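Local coordinates for protein GDP-mannose-dependent alpha-(1-6)-phosphatidylinositol monomannoside mannosyltransferase (Corynebacterium glutamicum, PDB 3OKP) that belongs to the GT-B glycosyltransferases, enzymes built from two Rossmann-like domains that face each other across a deep cleft, at residues Ser4-Val9 / Arg85-Val90; Ala77-Ile82 / Lys106-Ser111. One frame throughout, in Å; residues are numbered along the deposited sequence.

Contact 1 of 2, residues Ser4-Val9 / Arg85-Val90; sequences SRKTLV and REIDNV
Thr-7 and Leu-8 pair in parallel with Asn-89 and Val-90, the CA atoms of Thr-7 and Asn-89 being 4.5 Å apart. The carbonyl O of Lys-6 accepts from two successive amides, Asn-89 N at 2.8 Å and Asp-88 N at 2.9 Å. Two residues on, Leu-8 N donates to Asn-89 O. The carboxylate of Asp-88 holds the amide of Lys-6 in turn: OD2 offers its anti lone pair to Lys-6 N at 2.8 Å, almost straight at 169°. Asn-89 works in both directions. Its OD1 is gripped side-on by Arg-5, from NH2 at 2.7 Å and NE at 3.1 Å, both arriving from one face of the amide while OD1 stays in the guanidinium plane; the two planes are 43° apart. The bend in the arginine chain (chi3 63°) brings the group round, and CB of Asp-88 lies over one of its faces. The amide's ND2 is turned to Thr-7 OG1, 3.1 Å away, and also bonds Leu-376 O in the C-terminal helix, so both ends of this buried group are satisfied and its rotation is fixed. On the side of the sheet that carries Leu-8, its CB meets Ile-87 CG2, 3.7 Å away. Lys-6, extended beyond CG, passes Ile-87 CD1 to place NZ on the carbonyl of Arg-85, whose guanidinium turns instead to Glu-59. Such adjacency of the first and fourth strands marks the centre of a Rossmann-like sheet, here in the N-terminal half of a GT-B fold.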
loop_
_atom_site.group_PDB
_atom_site.type_symbol
_atom_site.label_atom_id
_atom_site.label_comp_id
_atom_site.label_asym_id
_atom_site.label_seq_id
_atom_site.Cartn_x
_atom_site.Cartn_y
_atom_site.Cartn_z
ATOM N N SER A 4 1.700 29.354 7.170
ATOM C CA SER A 4 1.558 27.976 6.618
ATOM C C SER A 4 1.647 27.978 5.093
ATOM O O SER A 4 1.031 28.810 4.425
ATOM C CB SER A 4 0.234 27.351 7.072
ATOM O OG SER A 4 -0.058 26.161 6.353
ATOM N N ARG A 5 2.422 27.045 4.553
ATOM C CA ARG A 5 2.512 26.868 3.108
ATOM C C ARG A 5 1.274 26.147 2.575
ATOM O O ARG A 5 0.783 25.192 3.187
ATOM C CB ARG A 5 3.786 26.106 2.736
ATOM C CG ARG A 5 5.074 26.879 3.013
ATOM C CD ARG A 5 6.313 26.054 2.693
ATOM N NE ARG A 5 6.397 25.695 1.277
ATOM C CZ ARG A 5 6.928 26.464 0.328
ATOM N NH1 ARG A 5 7.432 27.655 0.627
ATOM N NH2 ARG A 5 6.953 26.040 -0.928
ATOM N N LYS A 6 0.780 26.618 1.434
ATOM C CA LYS A 6 -0.432 26.096 0.812
ATOM C C LYS A 6 -0.080 25.163 -0.345
ATOM O O LYS A 6 0.824 25.453 -1.134
ATOM C CB LYS A 6 -1.290 27.258 0.311
ATOM C CG LYS A 6 -2.772 26.959 0.170
ATOM C CD LYS A 6 -3.556 28.265 0.183
ATOM C CE LYS A 6 -5.023 28.060 -0.155
ATOM N NZ LYS A 6 -5.727 29.373 -0.278
ATOM N N THR A 7 -0.802 24.047 -0.437
ATOM C CA THR A 7 -0.508 23.007 -1.421
ATOM C C THR A 7 -1.671 22.764 -2.380
ATOM O O THR A 7 -2.819 22.597 -1.956
ATOM C CB THR A 7 -0.133 21.669 -0.733
ATOM O OG1 THR A 7 0.937 21.887 0.193
ATOM C CG2 THR A 7 0.296 20.621 -1.762
ATOM N N LEU A 8 -1.356 22.753 -3.674
ATOM C CA LEU A 8 -2.290 22.299 -4.695
ATOM C C LEU A 8 -1.922 20.877 -5.106
ATOM O O LEU A 8 -0.805 20.625 -5.565
ATOM C CB LEU A 8 -2.284 23.231 -5.914
ATOM C CG LEU A 8 -3.178 22.866 -7.108
ATOM C CD1 LEU A 8 -4.660 22.965 -6.752
ATOM C CD2 LEU A 8 -2.852 23.743 -8.306
ATOM N N VAL A 9 -2.863 19.956 -4.920
ATOM C CA VAL A 9 -2.688 18.565 -5.332
ATOM C C VAL A 9 -3.277 18.384 -6.731
ATOM O O VAL A 9 -4.475 18.596 -6.941
ATOM C CB VAL A 9 -3.352 17.577 -4.332
ATOM C CG1 VAL A 9 -3.102 16.130 -4.750
ATOM C CG2 VAL A 9 -2.847 17.818 -2.911
ATOM N N ARG A 85 -5.223 30.967 -5.671
ATOM C CA ARG A 85 -5.220 30.430 -4.312
ATOM C C ARG A 85 -3.898 30.675 -3.583
ATOM O O ARG A 85 -3.703 30.180 -2.472
ATOM C CB ARG A 85 -5.569 28.935 -4.316
ATOM C CG ARG A 85 -7.031 28.622 -4.617
ATOM C CD ARG A 85 -7.944 28.949 -3.430
ATOM N NE ARG A 85 -9.343 28.635 -3.715
ATOM C CZ ARG A 85 -10.264 29.526 -4.074
ATOM N NH1 ARG A 85 -9.953 30.814 -4.197
ATOM N NH2 ARG A 85 -11.508 29.127 -4.309
ATOM N N GLU A 86 -3.004 31.442 -4.207
ATOM C CA GLU A 86 -1.676 31.751 -3.652
ATOM C C GLU A 86 -0.922 30.487 -3.213
ATOM O O GLU A 86 -0.486 30.359 -2.063
ATOM C CB GLU A 86 -1.775 32.778 -2.513
ATOM C CG GLU A 86 -2.136 34.189 -2.977
ATOM C CD GLU A 86 -1.962 35.237 -1.886
ATOM O OE1 GLU A 86 -2.539 35.074 -0.788
ATOM O OE2 GLU A 86 -1.254 36.237 -2.135
ATOM N N ILE A 87 -0.780 29.560 -4.157
ATOM C CA ILE A 87 -0.208 28.241 -3.900
ATOM C C ILE A 87 1.319 28.278 -3.791
ATOM O O ILE A 87 2.003 28.840 -4.651
ATOM C CB ILE A 87 -0.656 27.224 -4.993
ATOM C CG1 ILE A 87 -2.184 27.019 -4.972
ATOM C CG2 ILE A 87 0.095 25.901 -4.871
ATOM C CD1 ILE A 87 -2.763 26.479 -3.660
ATOM N N ASP A 88 1.830 27.670 -2.722
ATOM C CA ASP A 88 3.263 27.550 -2.472
ATOM C C ASP A 88 3.819 26.238 -3.020
ATOM O O ASP A 88 4.860 26.230 -3.679
ATOM C CB ASP A 88 3.544 27.639 -0.966
ATOM C CG ASP A 88 3.058 28.942 -0.358
ATOM O OD1 ASP A 88 3.632 30.002 -0.686
ATOM O OD2 ASP A 88 2.106 28.903 0.449
ATOM N N ASN A 89 3.126 25.136 -2.731
ATOM C CA ASN A 89 3.541 23.802 -3.172
ATOM C C ASN A 89 2.598 23.240 -4.219
ATOM O O ASN A 89 1.382 23.341 -4.082
ATOM C CB ASN A 89 3.578 22.809 -2.001
ATOM C CG ASN A 89 4.345 23.326 -0.803
ATOM O OD1 ASN A 89 5.500 23.738 -0.911
ATOM N ND2 ASN A 89 3.706 23.280 0.360
ATOM N N VAL A 90 3.166 22.628 -5.253
ATOM C CA VAL A 90 2.383 21.859 -6.213
ATOM C C VAL A 90 2.786 20.392 -6.095
ATOM O O VAL A 90 3.950 20.033 -6.311
ATOM C CB VAL A 90 2.560 22.379 -7.664
ATOM C CG1 VAL A 90 1.842 21.473 -8.667
ATOM C CG2 VAL A 90 2.038 23.799 -7.778
#

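Contact 2 of 2, residues Ala77-Ile82 / Lys106-Ser111; sequences AMAEII and KQAGAS
Ile-82, which packs on Ala-108, is fixed in its helix by the bond from its N to Met-78 O, 3.0 Å long. The residue faces Ala-108, and the side chains meet through methyl groups. Ala-108 supplies the central methyl: its CB lies 3.8 Å from Ala-79 CB and equally near Ala-79 CA, so that it rests on the helix backbone as well as on a side chain. Because both residues are alanines, the main chains come close, with 5.2 Å between their CA atoms. Ile-82 closes round the same methyl with two branches. CD1 and CG2 each approach Ala-108 CB to 3.9 Å, while CG2, set anti to the backbone N (chi1 -72°, measured to CG1), continues over the Ala-108 carbonyl towards Ala-110 CB at 4.4 Å. The isoleucine thus follows the chain as it leaves the helix. That exit is a Schellman motif: Gly-109 adopts a positive phi of 115° and its N bonds back to Lys-106 O at 3.1 Å, and Ala-110 follows, its CB at the margin of Ile-82 CG2. The contact buries 179 Å² in all. Around it, Met-78 and Ala-79 carry the packing on to Thr-104 earlier in helix 102-107, and Ile-82 adds Ala-105. On the sheet side, Ile-82 and Ala-110 both meet Val-90 of strand 89-92, and Met-78 and Ile-82 reach Leu-8 of strand 7-11, so helix 72-84 and the C-terminal end of helix 102-107 lie next to each other over strands 7-11 and 89-92.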
loop_
_atom_site.group_PDB
_atom_site.type_symbol
_atom_site.label_atom_id
_atom_site.label_comp_id
_atom_site.label_asym_id
_atom_site.label_seq_id
_atom_site.Cartn_x
_atom_site.Cartn_y
_atom_site.Cartn_z
ATOM N N ALA A 77 -5.033 25.966 -16.671
ATOM C CA ALA A 77 -5.987 25.908 -15.570
ATOM C C ALA A 77 -5.272 25.727 -14.234
ATOM O O ALA A 77 -5.637 26.361 -13.240
ATOM C CB ALA A 77 -6.995 24.791 -15.795
ATOM N N MET A 78 -4.254 24.864 -14.222
ATOM C CA MET A 78 -3.412 24.659 -13.041
ATOM C C MET A 78 -2.706 25.956 -12.643
ATOM O O MET A 78 -2.683 26.321 -11.465
ATOM C CB MET A 78 -2.380 23.556 -13.293
ATOM C CG MET A 78 -1.485 23.262 -12.091
ATOM S SD MET A 78 -0.045 22.247 -12.464
ATOM C CE MET A 78 0.915 23.356 -13.495
ATOM N N ALA A 79 -2.146 26.644 -13.637
ATOM C CA ALA A 79 -1.429 27.900 -13.433
ATOM C C ALA A 79 -2.300 28.981 -12.789
ATOM O O ALA A 79 -1.841 29.702 -11.902
ATOM C CB ALA A 79 -0.844 28.401 -14.756
ATOM N N GLU A 80 -3.550 29.091 -13.236
ATOM C CA GLU A 80 -4.454 30.113 -12.707
ATOM C C GLU A 80 -4.910 29.829 -11.275
ATOM O O GLU A 80 -5.139 30.762 -10.503
ATOM C CB GLU A 80 -5.649 30.338 -13.638
ATOM C CG GLU A 80 -5.334 31.242 -14.837
ATOM C CD GLU A 80 -4.817 32.618 -14.428
ATOM O OE1 GLU A 80 -5.523 33.329 -13.681
ATOM O OE2 GLU A 80 -3.701 32.987 -14.855
ATOM N N ILE A 81 -5.025 28.548 -10.926
ATOM C CA ILE A 81 -5.336 28.141 -9.555
ATOM C C ILE A 81 -4.164 28.474 -8.625
ATOM O O ILE A 81 -4.366 29.008 -7.530
ATOM C CB ILE A 81 -5.700 26.633 -9.460
ATOM C CG1 ILE A 81 -6.989 26.341 -10.242
ATOM C CG2 ILE A 81 -5.854 26.201 -7.995
ATOM C CD1 ILE A 81 -7.209 24.860 -10.560
ATOM N N ILE A 82 -2.948 28.165 -9.078
ATOM C CA ILE A 82 -1.723 28.485 -8.338
ATOM C C ILE A 82 -1.691 29.960 -7.919
ATOM O O ILE A 82 -1.414 30.279 -6.762
ATOM C CB ILE A 82 -0.445 28.102 -9.145
ATOM C CG1 ILE A 82 -0.278 26.577 -9.180
ATOM C CG2 ILE A 82 0.809 28.764 -8.551
ATOM C CD1 ILE A 82 0.632 26.063 -10.290
ATOM N N LYS A 106 6.218 26.031 -11.751
ATOM C CA LYS A 106 7.251 26.995 -11.360
ATOM C C LYS A 106 7.075 28.345 -12.062
ATOM O O LYS A 106 7.280 29.396 -11.452
ATOM C CB LYS A 106 8.655 26.433 -11.612
ATOM C CG LYS A 106 9.034 25.294 -10.672
ATOM C CD LYS A 106 10.526 24.997 -10.703
ATOM C CE LYS A 106 10.917 24.058 -9.563
ATOM N NZ LYS A 106 12.294 23.496 -9.728
ATOM N N GLN A 107 6.684 28.309 -13.336
ATOM C CA GLN A 107 6.385 29.524 -14.098
ATOM C C GLN A 107 5.235 30.316 -13.473
ATOM O O GLN A 107 5.262 31.550 -13.450
ATOM C CB GLN A 107 6.025 29.184 -15.547
ATOM C CG GLN A 107 7.169 28.647 -16.387
ATOM C CD GLN A 107 6.724 28.247 -17.781
ATOM O OE1 GLN A 107 5.570 28.465 -18.173
ATOM N NE2 GLN A 107 7.638 27.661 -18.544
ATOM N N ALA A 108 4.234 29.593 -12.971
ATOM C CA ALA A 108 3.053 30.197 -12.350
ATOM C C ALA A 108 3.340 30.782 -10.964
ATOM O O ALA A 108 2.512 31.505 -10.409
ATOM C CB ALA A 108 1.916 29.186 -12.278
ATOM N N GLY A 109 4.508 30.465 -10.413
ATOM C CA GLY A 109 4.963 31.085 -9.175
ATOM C C GLY A 109 5.095 30.169 -7.971
ATOM O O GLY A 109 5.406 30.637 -6.878
ATOM N N ALA A 110 4.865 28.870 -8.165
ATOM C CA ALA A 110 5.061 27.889 -7.094
ATOM C C ALA A 110 6.541 27.777 -6.723
ATOM O O ALA A 110 7.408 27.752 -7.600
ATOM C CB ALA A 110 4.504 26.530 -7.495
ATOM N N SER A 111 6.818 27.717 -5.421
ATOM C CA SER A 111 8.189 27.707 -4.911
ATOM C C SER A 111 8.723 26.299 -4.641
ATOM O O SER A 111 9.922 26.116 -4.397
ATOM C CB SER A 111 8.297 28.572 -3.653
ATOM O OG SER A 111 7.347 28.173 -2.679
#

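Overall arrangement
Contacts 1 and 2 lie with their centres about 9 Å apart in the N-terminal domain, one within the seven-stranded parallel sheet and the other between helix 72-84 and the turn that ends helix 102-107. Their segments alternate along the chain, 4-9, 77-82, 85-90, 106-111, so that helix 72-84, strand 89-92 and helix 102-107 follow in succession, and the residues after helix 72-84 lead into strand 89-92. They also touch directly: Ile-87 N probably bonds Ile-82 O, Arg-5 NH2 probably bonds Ser-111 OG, and Leu-8 CD1 packs on Ile-81 CG2. Together they illustrate layered alpha/beta architecture, in which central strands and their crossover helices are tied into a single unit.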